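Local coordinates for protein alpha-Amylase (Thermotoga maritima, PDB 2B5D) that is a family 57 glycoside hydrolase, combining a mostly parallel beta sheet flanked by helices with a helical C-terminal region, at residues E428-L433 against K486-L491; D417-H422 against Y476-T481; P150-Q153 against E157-N160. All coordinates share one frame; numbering follows the deposited sequence.

Contact 1 of 3, residues E428-L433 against K486-L491; sequences ERMIDL and KRFLNL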
ATOM      1  N   GLU A 428      25.344  16.295 -13.340  1.00 48.78           N
ATOM      2  CA  GLU A 428      26.698  16.693 -12.982  1.00 51.80           C
ATOM      3  C   GLU A 428      27.708  15.592 -13.316  1.00 52.17           C
ATOM      4  O   GLU A 428      28.747  15.879 -13.920  1.00 52.79           O
ATOM      5  CB  GLU A 428      26.813  17.107 -11.490  1.00 51.04           C
ATOM      6  CG  GLU A 428      26.148  18.463 -11.177  1.00 53.67           C
ATOM      7  CD  GLU A 428      26.826  19.266  -9.999  1.00 55.93           C
ATOM      8  OE1 GLU A 428      26.649  20.520  -9.939  1.00 58.33           O
ATOM      9  OE2 GLU A 428      27.521  18.649  -9.134  1.00 60.41           O
ATOM     10  N   ARG A 429      27.399  14.342 -12.971  1.00 52.68           N
ATOM     11  CA  ARG A 429      28.301  13.237 -13.283  1.00 53.75           C
ATOM     12  C   ARG A 429      28.337  12.967 -14.760  1.00 53.07           C
ATOM     13  O   ARG A 429      29.380  12.663 -15.299  1.00 52.60           O
ATOM     14  CB  ARG A 429      27.910  11.929 -12.563  1.00 54.75           C
ATOM     15  CG  ARG A 429      28.628  11.703 -11.257  1.00 59.88           C
ATOM     16  CD  ARG A 429      27.665  11.705 -10.074  1.00 67.56           C
ATOM     17  NE  ARG A 429      26.958  10.427  -9.909  1.00 71.92           N
ATOM     18  CZ  ARG A 429      26.895   9.737  -8.762  1.00 74.69           C
ATOM     19  NH1 ARG A 429      26.222   8.592  -8.715  1.00 73.95           N
ATOM     20  NH2 ARG A 429      27.484  10.197  -7.654  1.00 74.81           N
ATOM     21  N   MET A 430      27.179  13.012 -15.409  1.00 53.26           N
ATOM     22  CA  MET A 430      27.101  12.729 -16.858  1.00 52.71           C
ATOM     23  C   MET A 430      27.982  13.674 -17.693  1.00 53.17           C
ATOM     24  O   MET A 430      28.513  13.274 -18.747  1.00 52.64           O
ATOM     25  CB  MET A 430      25.657  12.834 -17.342  1.00 52.16           C
ATOM     26  CG  MET A 430      25.466  12.432 -18.797  1.00 51.36           C
ATOM     27  SD  MET A 430      25.660  10.633 -18.988  1.00 53.23           S
ATOM     28  CE  MET A 430      26.478  10.429 -20.552  1.00 52.57           C
ATOM     29  N   ILE A 431      28.115  14.915 -17.209  1.00 53.76           N
ATOM     30  CA  ILE A 431      28.805  15.975 -17.924  1.00 54.51           C
ATOM     31  C   ILE A 431      30.303  15.758 -17.772  1.00 55.62           C
ATOM     32  O   ILE A 431      31.007  15.690 -18.774  1.00 56.51           O
ATOM     33  CB  ILE A 431      28.383  17.399 -17.455  1.00 54.41           C
ATOM     34  CG1 ILE A 431      26.974  17.750 -17.954  1.00 53.12           C
ATOM     35  CG2 ILE A 431      29.320  18.443 -18.028  1.00 52.88           C
ATOM     36  CD1 ILE A 431      26.268  18.750 -17.080  1.00 50.02           C
ATOM     37  N   ASP A 432      30.765  15.644 -16.520  1.00 56.54           N
ATOM     38  CA  ASP A 432      32.112  15.158 -16.182  1.00 56.67           C
ATOM     39  C   ASP A 432      32.577  14.015 -17.048  1.00 56.26           C
ATOM     40  O   ASP A 432      33.581  14.121 -17.714  1.00 56.85           O
ATOM     41  CB  ASP A 432      32.164  14.694 -14.744  1.00 56.65           C
ATOM     42  CG  ASP A 432      32.105  15.829 -13.781  1.00 58.58           C
ATOM     43  OD1 ASP A 432      31.862  16.958 -14.226  1.00 64.10           O
ATOM     44  OD2 ASP A 432      32.286  15.613 -12.571  1.00 62.72           O
ATOM     45  N   LEU A 433      31.851  12.918 -17.051  1.00 55.73           N
ATOM     46  CA  LEU A 433      32.316  11.770 -17.787  1.00 55.38           C
ATOM     47  C   LEU A 433      32.306  11.953 -19.299  1.00 55.06           C
ATOM     48  O   LEU A 433      33.087  11.308 -20.035  1.00 54.49           O
ATOM     49  CB  LEU A 433      31.496  10.540 -17.368  1.00 57.06           C
ATOM     50  CG  LEU A 433      31.413  10.150 -15.868  1.00 58.28           C
ATOM     51  CD1 LEU A 433      30.511   8.961 -15.697  1.00 58.50           C
ATOM     52  CD2 LEU A 433      32.765   9.839 -15.293  1.00 60.80           C
ATOM     53  N   LYS A 486      18.270   4.209 -10.815  1.00 50.03           N
ATOM     54  CA  LYS A 486      19.011   3.041 -10.366  1.00 50.72           C
ATOM     55  C   LYS A 486      19.835   2.425 -11.490  1.00 50.05           C
ATOM     56  O   LYS A 486      20.994   2.089 -11.276  1.00 49.06           O
ATOM     57  CB  LYS A 486      18.058   1.986  -9.771  1.00 52.63           C
ATOM     58  CG  LYS A 486      18.783   0.710  -9.265  1.00 56.43           C
ATOM     59  CD  LYS A 486      18.974   0.708  -7.712  1.00 65.06           C
ATOM     60  CE  LYS A 486      19.360  -0.704  -7.098  1.00 64.04           C
ATOM     61  NZ  LYS A 486      20.813  -1.097  -7.337  1.00 69.99           N
ATOM     62  N   ARG A 487      19.233   2.264 -12.672  1.00 49.01           N
ATOM     63  CA  ARG A 487      19.966   1.767 -13.808  1.00 49.29           C
ATOM     64  C   ARG A 487      21.179   2.665 -14.132  1.00 50.97           C
ATOM     65  O   ARG A 487      22.289   2.168 -14.415  1.00 51.23           O
ATOM     66  CB  ARG A 487      19.022   1.621 -15.010  1.00 49.47           C
ATOM     67  CG  ARG A 487      17.983   0.536 -14.814  1.00 46.69           C
ATOM     68  CD  ARG A 487      17.187   0.229 -16.074  1.00 48.82           C
ATOM     69  NE  ARG A 487      16.287  -0.921 -15.838  1.00 49.38           N
ATOM     70  CZ  ARG A 487      15.113  -1.146 -16.444  1.00 54.03           C
ATOM     71  NH1 ARG A 487      14.613  -0.276 -17.337  1.00 51.92           N
ATOM     72  NH2 ARG A 487      14.405  -2.252 -16.149  1.00 53.02           N
ATOM     73  N   PHE A 488      20.987   3.989 -14.052  1.00 51.44           N
ATOM     74  CA  PHE A 488      22.073   4.926 -14.317  1.00 52.20           C
ATOM     75  C   PHE A 488      23.198   4.754 -13.294  1.00 53.18           C
ATOM     76  O   PHE A 488      24.387   4.763 -13.661  1.00 53.70           O
ATOM     77  CB  PHE A 488      21.559   6.383 -14.337  1.00 51.73           C
ATOM     78  CG  PHE A 488      22.648   7.434 -14.474  1.00 50.68           C
ATOM     79  CD1 PHE A 488      22.849   8.100 -15.697  1.00 49.77           C
ATOM     80  CD2 PHE A 488      23.436   7.777 -13.391  1.00 48.86           C
ATOM     81  CE1 PHE A 488      23.835   9.072 -15.836  1.00 50.08           C
ATOM     82  CE2 PHE A 488      24.429   8.747 -13.510  1.00 50.83           C
ATOM     83  CZ  PHE A 488      24.632   9.401 -14.747  1.00 50.30           C
ATOM     84  N   LEU A 489      22.841   4.624 -12.017  1.00 53.33           N
ATOM     85  CA  LEU A 489      23.857   4.508 -10.981  1.00 54.36           C
ATOM     86  C   LEU A 489      24.656   3.194 -11.060  1.00 54.64           C
ATOM     87  O   LEU A 489      25.861   3.166 -10.772  1.00 54.65           O
ATOM     88  CB  LEU A 489      23.234   4.624  -9.610  1.00 54.55           C
ATOM     89  CG  LEU A 489      22.494   5.898  -9.272  1.00 56.77           C
ATOM     90  CD1 LEU A 489      21.627   5.674  -8.022  1.00 58.35           C
ATOM     91  CD2 LEU A 489      23.457   7.040  -9.034  1.00 58.38           C
ATOM     92  N   ASN A 490      23.974   2.116 -11.432  1.00 54.94           N
ATOM     93  CA  ASN A 490      24.632   0.861 -11.710  1.00 55.68           C
ATOM     94  C   ASN A 490      25.680   1.018 -12.772  1.00 55.70           C
ATOM     95  O   ASN A 490      26.798   0.559 -12.596  1.00 56.44           O
ATOM     96  CB  ASN A 490      23.643  -0.229 -12.132  1.00 55.45           C
ATOM     97  CG  ASN A 490      22.820  -0.740 -10.973  1.00 57.76           C
ATOM     98  OD1 ASN A 490      23.151  -0.516  -9.805  1.00 58.28           O
ATOM     99  ND2 ASN A 490      21.713  -1.392 -11.290  1.00 58.38           N
ATOM    100  N   LEU A 491      25.337   1.651 -13.886  1.00 56.23           N
ATOM    101  CA  LEU A 491      26.345   1.820 -14.933  1.00 56.14           C
ATOM    102  C   LEU A 491      27.470   2.742 -14.473  1.00 55.94           C
ATOM    103  O   LEU A 491      28.635   2.534 -14.802  1.00 56.44           O
ATOM    104  CB  LEU A 491      25.730   2.319 -16.222  1.00 55.56           C
ATOM    105  CG  LEU A 491      24.632   1.475 -16.817  1.00 56.60           C
ATOM    106  CD1 LEU A 491      23.687   2.396 -17.592  1.00 57.40           C
ATOM    107  CD2 LEU A 491      25.197   0.396 -17.693  1.00 55.44           C
TER

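Contact 2 of 3, residues D417-H422 against Y476-T481; sequences DWIYRH and YAENRT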
ATOM      1  N   ASP A 417      12.101  14.630  -3.111  1.00 87.48           N
ATOM      2  CA  ASP A 417      13.331  15.342  -3.470  1.00 85.49           C
ATOM      3  C   ASP A 417      14.595  14.491  -3.261  1.00 83.18           C
ATOM      4  O   ASP A 417      15.724  14.985  -3.358  1.00 82.24           O
ATOM      5  CB  ASP A 417      13.430  16.664  -2.700  1.00 86.32           C
ATOM      6  CG  ASP A 417      13.247  16.485  -1.206  1.00 88.53           C
ATOM      7  OD1 ASP A 417      13.682  15.437  -0.664  1.00 89.95           O
ATOM      8  OD2 ASP A 417      12.656  17.396  -0.574  1.00 91.14           O
ATOM      9  N   TRP A 418      14.376  13.214  -2.951  1.00 80.63           N
ATOM     10  CA  TRP A 418      15.382  12.181  -3.143  1.00 78.22           C
ATOM     11  C   TRP A 418      15.613  12.071  -4.671  1.00 75.58           C
ATOM     12  O   TRP A 418      16.741  11.892  -5.144  1.00 74.31           O
ATOM     13  CB  TRP A 418      14.884  10.837  -2.540  1.00 79.41           C
ATOM     14  CG  TRP A 418      15.809   9.647  -2.757  1.00 80.23           C
ATOM     15  CD1 TRP A 418      16.761   9.187  -1.896  1.00 81.75           C
ATOM     16  CD2 TRP A 418      15.876   8.789  -3.924  1.00 82.02           C
ATOM     17  NE1 TRP A 418      17.417   8.102  -2.445  1.00 81.70           N
ATOM     18  CE2 TRP A 418      16.895   7.840  -3.686  1.00 81.63           C
ATOM     19  CE3 TRP A 418      15.186   8.748  -5.154  1.00 82.80           C
ATOM     20  CZ2 TRP A 418      17.238   6.849  -4.627  1.00 81.68           C
ATOM     21  CZ3 TRP A 418      15.537   7.756  -6.097  1.00 81.57           C
ATOM     22  CH2 TRP A 418      16.544   6.822  -5.819  1.00 81.36           C
ATOM     23  N   ILE A 419      14.518  12.178  -5.421  1.00 72.77           N
ATOM     24  CA  ILE A 419      14.561  12.150  -6.869  1.00 70.81           C
ATOM     25  C   ILE A 419      15.378  13.328  -7.428  1.00 69.23           C
ATOM     26  O   ILE A 419      16.155  13.144  -8.361  1.00 67.77           O
ATOM     27  CB  ILE A 419      13.143  12.110  -7.477  1.00 70.82           C
ATOM     28  CG1 ILE A 419      12.566  10.689  -7.363  1.00 71.97           C
ATOM     29  CG2 ILE A 419      13.138  12.604  -8.947  1.00 70.11           C
ATOM     30  CD1 ILE A 419      11.114  10.535  -7.839  1.00 70.79           C
ATOM     31  N   TYR A 420      15.203  14.514  -6.832  1.00 67.65           N
ATOM     32  CA  TYR A 420      15.880  15.712  -7.280  1.00 66.58           C
ATOM     33  C   TYR A 420      17.380  15.723  -7.042  1.00 65.25           C
ATOM     34  O   TYR A 420      18.124  15.986  -7.980  1.00 63.71           O
ATOM     35  CB  TYR A 420      15.231  16.969  -6.729  1.00 67.85           C
ATOM     36  CG  TYR A 420      13.944  17.274  -7.415  1.00 69.37           C
ATOM     37  CD1 TYR A 420      12.967  18.073  -6.803  1.00 73.58           C
ATOM     38  CD2 TYR A 420      13.673  16.740  -8.663  1.00 71.65           C
ATOM     39  CE1 TYR A 420      11.745  18.357  -7.448  1.00 72.90           C
ATOM     40  CE2 TYR A 420      12.463  16.990  -9.309  1.00 73.79           C
ATOM     41  CZ  TYR A 420      11.504  17.802  -8.700  1.00 72.87           C
ATOM     42  OH  TYR A 420      10.317  18.056  -9.377  1.00 73.20           O
ATOM     43  N   ARG A 421      17.839  15.419  -5.825  1.00 64.33           N
ATOM     44  CA  ARG A 421      19.282  15.376  -5.610  1.00 63.90           C
ATOM     45  C   ARG A 421      19.920  14.268  -6.418  1.00 62.03           C
ATOM     46  O   ARG A 421      21.074  14.393  -6.818  1.00 62.70           O
ATOM     47  CB  ARG A 421      19.713  15.347  -4.131  1.00 64.93           C
ATOM     48  CG  ARG A 421      19.107  14.229  -3.310  1.00 69.14           C
ATOM     49  CD  ARG A 421      20.102  13.625  -2.303  1.00 74.76           C
ATOM     50  NE  ARG A 421      19.635  12.290  -1.915  1.00 79.62           N
ATOM     51  CZ  ARG A 421      19.880  11.695  -0.749  1.00 82.36           C
ATOM     52  NH1 ARG A 421      19.387  10.476  -0.521  1.00 83.82           N
ATOM     53  NH2 ARG A 421      20.604  12.306   0.189  1.00 82.39           N
ATOM     54  N   HIS A 422      19.179  13.209  -6.702  1.00 59.91           N
ATOM     55  CA  HIS A 422      19.713  12.211  -7.618  1.00 59.46           C
ATOM     56  C   HIS A 422      19.814  12.704  -9.051  1.00 57.77           C
ATOM     57  O   HIS A 422      20.786  12.381  -9.748  1.00 57.90           O
ATOM     58  CB  HIS A 422      18.963  10.874  -7.542  1.00 60.62           C
ATOM     59  CG  HIS A 422      19.488   9.977  -6.466  1.00 63.93           C
ATOM     60  ND1 HIS A 422      18.953   9.951  -5.195  1.00 67.40           N
ATOM     61  CD2 HIS A 422      20.551   9.136  -6.446  1.00 67.47           C
ATOM     62  CE1 HIS A 422      19.658   9.123  -4.440  1.00 69.48           C
ATOM     63  NE2 HIS A 422      20.624   8.605  -5.180  1.00 68.56           N
ATOM     64  N   TYR A 476       3.180   3.890 -10.740  1.00 93.59           N
ATOM     65  CA  TYR A 476       3.982   3.398 -11.873  1.00 91.73           C
ATOM     66  C   TYR A 476       5.019   4.469 -12.265  1.00 90.01           C
ATOM     67  O   TYR A 476       6.099   4.136 -12.772  1.00 89.88           O
ATOM     68  CB  TYR A 476       3.108   3.016 -13.085  1.00 92.19           C
ATOM     69  CG  TYR A 476       3.902   2.689 -14.348  1.00 92.36           C
ATOM     70  CD1 TYR A 476       4.477   1.423 -14.539  1.00 93.25           C
ATOM     71  CD2 TYR A 476       4.094   3.652 -15.347  1.00 93.05           C
ATOM     72  CE1 TYR A 476       5.220   1.122 -15.704  1.00 92.89           C
ATOM     73  CE2 TYR A 476       4.830   3.360 -16.518  1.00 92.80           C
ATOM     74  CZ  TYR A 476       5.386   2.098 -16.684  1.00 92.68           C
ATOM     75  OH  TYR A 476       6.114   1.827 -17.822  1.00 92.84           O
ATOM     76  N   ALA A 477       4.681   5.733 -11.977  1.00 87.58           N
ATOM     77  CA  ALA A 477       5.448   6.911 -12.383  1.00 85.41           C
ATOM     78  C   ALA A 477       6.746   7.105 -11.583  1.00 84.25           C
ATOM     79  O   ALA A 477       7.839   7.155 -12.160  1.00 83.71           O
ATOM     80  CB  ALA A 477       4.571   8.164 -12.306  1.00 84.94           C
ATOM     81  N   GLU A 478       6.633   7.221 -10.259  1.00 82.54           N
ATOM     82  CA  GLU A 478       7.815   7.422  -9.433  1.00 80.62           C
ATOM     83  C   GLU A 478       8.611   6.132  -9.363  1.00 78.07           C
ATOM     84  O   GLU A 478       9.820   6.150  -9.145  1.00 77.70           O
ATOM     85  CB  GLU A 478       7.456   7.976  -8.053  1.00 80.81           C
ATOM     86  CG  GLU A 478       7.424   9.510  -8.048  1.00 81.79           C
ATOM     87  CD  GLU A 478       7.241  10.118  -6.649  1.00 82.63           C
ATOM     88  OE1 GLU A 478       6.277  10.921  -6.456  1.00 84.10           O
ATOM     89  OE2 GLU A 478       8.064   9.797  -5.745  1.00 84.61           O
ATOM     90  N   ASN A 479       7.920   5.025  -9.590  1.00 75.08           N
ATOM     91  CA  ASN A 479       8.573   3.757  -9.845  1.00 72.64           C
ATOM     92  C   ASN A 479       9.411   3.785 -11.133  1.00 69.60           C
ATOM     93  O   ASN A 479      10.542   3.333 -11.119  1.00 68.76           O
ATOM     94  CB  ASN A 479       7.554   2.613  -9.859  1.00 73.42           C
ATOM     95  CG  ASN A 479       7.080   2.207  -8.431  1.00 77.08           C
ATOM     96  OD1 ASN A 479       7.282   2.940  -7.438  1.00 79.54           O
ATOM     97  ND2 ASN A 479       6.435   1.032  -8.339  1.00 78.41           N
ATOM     98  N   ARG A 480       8.847   4.304 -12.233  1.00 66.41           N
ATOM     99  CA  ARG A 480       9.613   4.593 -13.456  1.00 63.68           C
ATOM    100  C   ARG A 480      10.861   5.424 -13.213  1.00 60.62           C
ATOM    101  O   ARG A 480      11.940   5.043 -13.630  1.00 59.57           O
ATOM    102  CB  ARG A 480       8.769   5.294 -14.510  1.00 64.07           C
ATOM    103  CG  ARG A 480       8.004   4.341 -15.365  1.00 67.47           C
ATOM    104  CD  ARG A 480       8.924   3.314 -15.959  1.00 71.88           C
ATOM    105  NE  ARG A 480       9.370   3.747 -17.282  1.00 79.48           N
ATOM    106  CZ  ARG A 480       9.972   2.958 -18.177  1.00 81.60           C
ATOM    107  NH1 ARG A 480      10.225   1.668 -17.890  1.00 80.85           N
ATOM    108  NH2 ARG A 480      10.336   3.470 -19.359  1.00 81.45           N
ATOM    109  N   THR A 481      10.702   6.548 -12.533  1.00 58.04           N
ATOM    110  CA  THR A 481      11.806   7.469 -12.359  1.00 56.94           C
ATOM    111  C   THR A 481      12.959   6.786 -11.640  1.00 55.51           C
ATOM    112  O   THR A 481      14.045   6.695 -12.188  1.00 55.07           O
ATOM    113  CB  THR A 481      11.373   8.786 -11.664  1.00 57.19           C
ATOM    114  OG1 THR A 481      10.438   9.468 -12.512  1.00 57.36           O
ATOM    115  CG2 THR A 481      12.580   9.724 -11.450  1.00 56.54           C
TER

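Contact 3 of 3, residues P150-Q153 against E157-N160; sequences PLYQ and EVVN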
ATOM      1  N   PRO A 150      12.126  24.083 -18.087  1.00 43.66           N
ATOM      2  CA  PRO A 150      12.363  25.060 -17.008  1.00 43.68           C
ATOM      3  C   PRO A 150      12.766  24.452 -15.665  1.00 45.11           C
ATOM      4  O   PRO A 150      13.339  25.148 -14.804  1.00 45.93           O
ATOM      5  CB  PRO A 150      10.998  25.791 -16.867  1.00 42.72           C
ATOM      6  CG  PRO A 150      10.303  25.536 -18.103  1.00 41.70           C
ATOM      7  CD  PRO A 150      10.755  24.197 -18.626  1.00 42.55           C
ATOM      8  N   LEU A 151      12.437  23.189 -15.439  1.00 44.97           N
ATOM      9  CA  LEU A 151      12.941  22.564 -14.241  1.00 45.62           C
ATOM     10  C   LEU A 151      14.483  22.418 -14.267  1.00 45.70           C
ATOM     11  O   LEU A 151      15.132  22.511 -13.237  1.00 45.95           O
ATOM     12  CB  LEU A 151      12.263  21.198 -14.034  1.00 46.01           C
ATOM     13  CG  LEU A 151      12.578  20.508 -12.694  1.00 46.59           C
ATOM     14  CD1 LEU A 151      12.225  21.390 -11.458  1.00 45.47           C
ATOM     15  CD2 LEU A 151      11.910  19.108 -12.662  1.00 45.73           C
ATOM     16  N   TYR A 152      15.043  22.225 -15.452  1.00 45.82           N
ATOM     17  CA  TYR A 152      16.477  21.991 -15.665  1.00 47.24           C
ATOM     18  C   TYR A 152      17.312  23.196 -16.173  1.00 47.41           C
ATOM     19  O   TYR A 152      18.436  23.015 -16.669  1.00 47.31           O
ATOM     20  CB  TYR A 152      16.617  20.852 -16.660  1.00 46.97           C
ATOM     21  CG  TYR A 152      15.950  19.629 -16.098  1.00 50.59           C
ATOM     22  CD1 TYR A 152      16.538  18.948 -15.008  1.00 47.54           C
ATOM     23  CD2 TYR A 152      14.701  19.169 -16.604  1.00 48.86           C
ATOM     24  CE1 TYR A 152      15.943  17.858 -14.454  1.00 50.55           C
ATOM     25  CE2 TYR A 152      14.077  18.038 -16.029  1.00 49.38           C
ATOM     26  CZ  TYR A 152      14.711  17.397 -14.958  1.00 51.63           C
ATOM     27  OH  TYR A 152      14.165  16.275 -14.372  1.00 51.88           O
ATOM     28  N   GLN A 153      16.777  24.408 -16.037  1.00 47.10           N
ATOM     29  CA  GLN A 153      17.409  25.572 -16.672  1.00 47.11           C
ATOM     30  C   GLN A 153      18.825  25.878 -16.130  1.00 47.34           C
ATOM     31  O   GLN A 153      19.614  26.562 -16.784  1.00 45.40           O
ATOM     32  CB  GLN A 153      16.536  26.804 -16.579  1.00 45.86           C
ATOM     33  CG  GLN A 153      16.278  27.321 -15.213  1.00 44.91           C
ATOM     34  CD  GLN A 153      15.190  28.388 -15.239  1.00 49.12           C
ATOM     35  OE1 GLN A 153      15.476  29.580 -15.202  1.00 49.45           O
ATOM     36  NE2 GLN A 153      13.943  27.958 -15.350  1.00 48.93           N
ATOM     37  N   GLU A 157      23.521  22.128 -20.271  1.00 41.61           N
ATOM     38  CA  GLU A 157      23.971  20.947 -21.033  1.00 41.50           C
ATOM     39  C   GLU A 157      22.832  19.937 -21.245  1.00 41.25           C
ATOM     40  O   GLU A 157      22.679  19.355 -22.347  1.00 42.43           O
ATOM     41  CB  GLU A 157      25.166  20.233 -20.338  1.00 41.96           C
ATOM     42  CG  GLU A 157      26.441  21.090 -20.044  1.00 41.00           C
ATOM     43  CD  GLU A 157      26.260  21.982 -18.838  1.00 44.68           C
ATOM     44  OE1 GLU A 157      27.257  22.539 -18.378  1.00 43.88           O
ATOM     45  OE2 GLU A 157      25.112  22.163 -18.332  1.00 44.18           O
ATOM     46  N   VAL A 158      22.036  19.686 -20.199  1.00 40.12           N
ATOM     47  CA  VAL A 158      20.971  18.674 -20.339  1.00 40.13           C
ATOM     48  C   VAL A 158      19.798  19.229 -21.152  1.00 39.46           C
ATOM     49  O   VAL A 158      19.234  18.572 -22.061  1.00 39.66           O
ATOM     50  CB  VAL A 158      20.599  17.957 -18.933  1.00 40.83           C
ATOM     51  CG1 VAL A 158      19.706  18.824 -18.063  1.00 39.55           C
ATOM     52  CG2 VAL A 158      20.004  16.523 -19.176  1.00 38.83           C
ATOM     53  N   VAL A 159      19.512  20.489 -20.909  1.00 38.91           N
ATOM     54  CA  VAL A 159      18.523  21.204 -21.727  1.00 39.40           C
ATOM     55  C   VAL A 159      18.795  21.148 -23.229  1.00 40.40           C
ATOM     56  O   VAL A 159      17.917  20.754 -24.017  1.00 40.21           O
ATOM     57  CB  VAL A 159      18.355  22.632 -21.249  1.00 40.11           C
ATOM     58  CG1 VAL A 159      17.380  23.420 -22.184  1.00 41.25           C
ATOM     59  CG2 VAL A 159      17.854  22.666 -19.782  1.00 37.89           C
ATOM     60  N   ASN A 160      20.021  21.532 -23.637  1.00 41.37           N
ATOM     61  CA  ASN A 160      20.374  21.657 -25.052  1.00 40.23           C
ATOM     62  C   ASN A 160      20.474  20.250 -25.674  1.00 39.41           C
ATOM     63  O   ASN A 160      20.102  20.024 -26.838  1.00 40.71           O
ATOM     64  CB  ASN A 160      21.671  22.530 -25.154  1.00 40.81           C
ATOM     65  CG  ASN A 160      22.112  22.845 -26.619  1.00 42.11           C
ATOM     66  OD1 ASN A 160      21.331  22.768 -27.552  1.00 45.82           O
ATOM     67  ND2 ASN A 160      23.392  23.165 -26.796  1.00 42.97           N
TER

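Contact 1 of 3, residues E428-L433 against K486-L491
A Met-aromatic contact between Met430 and Phe488 joins two helices of the C-terminal helical region, 418-436 and 473-496. The backbones stay well apart here. The CA atoms of Met430 and Phe488 are 9.6 Å from each other, and long side chains fill the gap. Phe488 covers much of it from its side. Its CG lies anti to the backbone N (chi1 174°), which sends the ring out toward helix 418-436. Met430 meets this ring with its sulfur at the rim. SD is 4.0 Å from Phe488 CE1 and 5.3 Å from the centroid of the Phe488 ring. The line from the centroid to SD is 80° off the ring normal, so the sulfur sits close to the ring plane and not over a face.

The second touch involves Arg429 and Leu489. Bends at chi2 and chi3 carry Arg429 NH1 to 3.2 Å from Leu489 CD2, a short approach for a nitrogen and a methyl group. The methyl meets the guanidinium obliquely, and the two side chains cross at about a right angle. The CB of Leu489 does not face helix 418-436 directly, but its CD2 branch swings nearer.

Neighbouring residues surround the contact. Arg429 makes a cation-pi contact with Tyr492, and Met426 and Met452 also pack on Phe488. Met430 is backed by Phe520 and Met523.

No hydrogen bond crosses between 428-433 and 486-491. The contact is therefore held by dispersion and by the sulfur at the ring edge, where the slightly positive ring hydrogens would probably suit the polarisable sulfur. The arginine charge probably draws its stabilisation from Tyr492 and, weakly, from a long ion pair with Glu425, rather than from Leu489.

Contact 2 of 3, residues D417-H422 against Y476-T481
The CA atoms of Ile419 and Thr481, on helices 418-436 and 473-496, are 7.7 Å apart, and the CB of each residue points at the opposite segment. This is helix-helix packing in the C-terminal helical region, where the start of 418-436 lies against 473-496. Ile419 carries the contact from its side. Its CG2 branch lies 3.9 Å from Thr481 CG2, and the two side chains cross at about a right angle. Thr481 presents this methyl because CG2 is anti to the backbone N, while OG1 lies beside that N (chi1 -64°). OG1 makes a weak bond to Ala477 O one turn back.

The CD1 end of Ile419 reaches further, to Glu478. It is 3.8 Å from Glu478 CG and equally far from Glu478 OE2. Glu478 OE1 has a weak hydrogen bond to Asn416 ND2.

Beside Ile419, His422 adds a side-chain bond to the first turn of helix 418-436. His422 ND1 donates to Trp418 O over 2.9 Å, at 152° at the hydrogen. His422 N reaches the same oxygen from the opposite face of the carbonyl. His422 ND1 also sits over the centre of the Trp418 ring.

No hydrogen bond joins 417-422 to 476-481. The link is methyl on methyl, with Glu478 CG and its carboxylate against the Ile419 tip, so it supplies close fit but little directional force.

Contact 3 of 3, residues P150-Q153 against E157-N160
Apolar packing comes first: Tyr152, in the loop that follows strand 137-142, lies against Val158 and Val159 near the start of helix 156-174. Loop and helix belong to the connection between parallel strands 137-142 and 180-182, a beta-alpha-beta unit of the family 57 region. The chain turns back on itself over a few residues, and the CA atoms of Tyr152 and Val159 come within 6.4 Å. The CB of Tyr152 does the touching. It is 4.0 Å from Val158 CG1 and 3.8 Å from Val159 CG2, so both valines meet the base of the tyrosine. The ring itself leads away. With CG beside the backbone N (chi1 -60°), it runs off toward Leu423 and Ile427 of helix 418-436. Val158 CG1 lies oblique to the ring.

Backbone against methyl is the second kind. Val159 CG2 approaches Tyr152 O to 3.2 Å, a close fit of a methyl on a carbonyl oxygen. The same methyl is 4.3 Å from Gln153 N, so it rests along the peptide that links Tyr152 to Gln153.

Hydrogen bonding lies within the loop. Gln153 NE2 donates to Pro150 O over 2.9 Å, with 161° at the hydrogen. The donor lies in the carbonyl plane on a lone pair, at a C=O...N angle of 120°. This bond ties the side chain of Gln153 back across the turn.

Around the contact, Val159 packs on Leu192 and Tyr189, and Val158 on Leu456 and Phe457. Leu299 of the third subunit packs on Leu151 and Tyr152.

No hydrogen bond joins 150-153 to 157-160. Between these two segments the fit comes from valine methyls on the base and carbonyl of Tyr152, while the directional bond from Gln153 to Pro150 probably helps to hold the shape of the loop.

Contact 3 comes first in the chain, within the glycosyl hydrolase family 57 region. Contacts 1 and 2 follow, and their segments alternate along the sequence. Both pair helix 418-436 with helix 473-496, at centres about 15 Å apart, and they meet where Leu489 packs on His422. Contact 3 lies about 17 Å from each, between centres. It reaches helix 418-436 twice: Leu151 packs on Tyr420 near contact 2, and Glu157 on Ile431 near contact 1. Helix 418-436 thus lies between helix 473-496 and the loop and helix of contact 3, so contact 3 packs the family 57 region against the C-terminal helices. The second subunit borders contacts 1 and 2, the third contact 3.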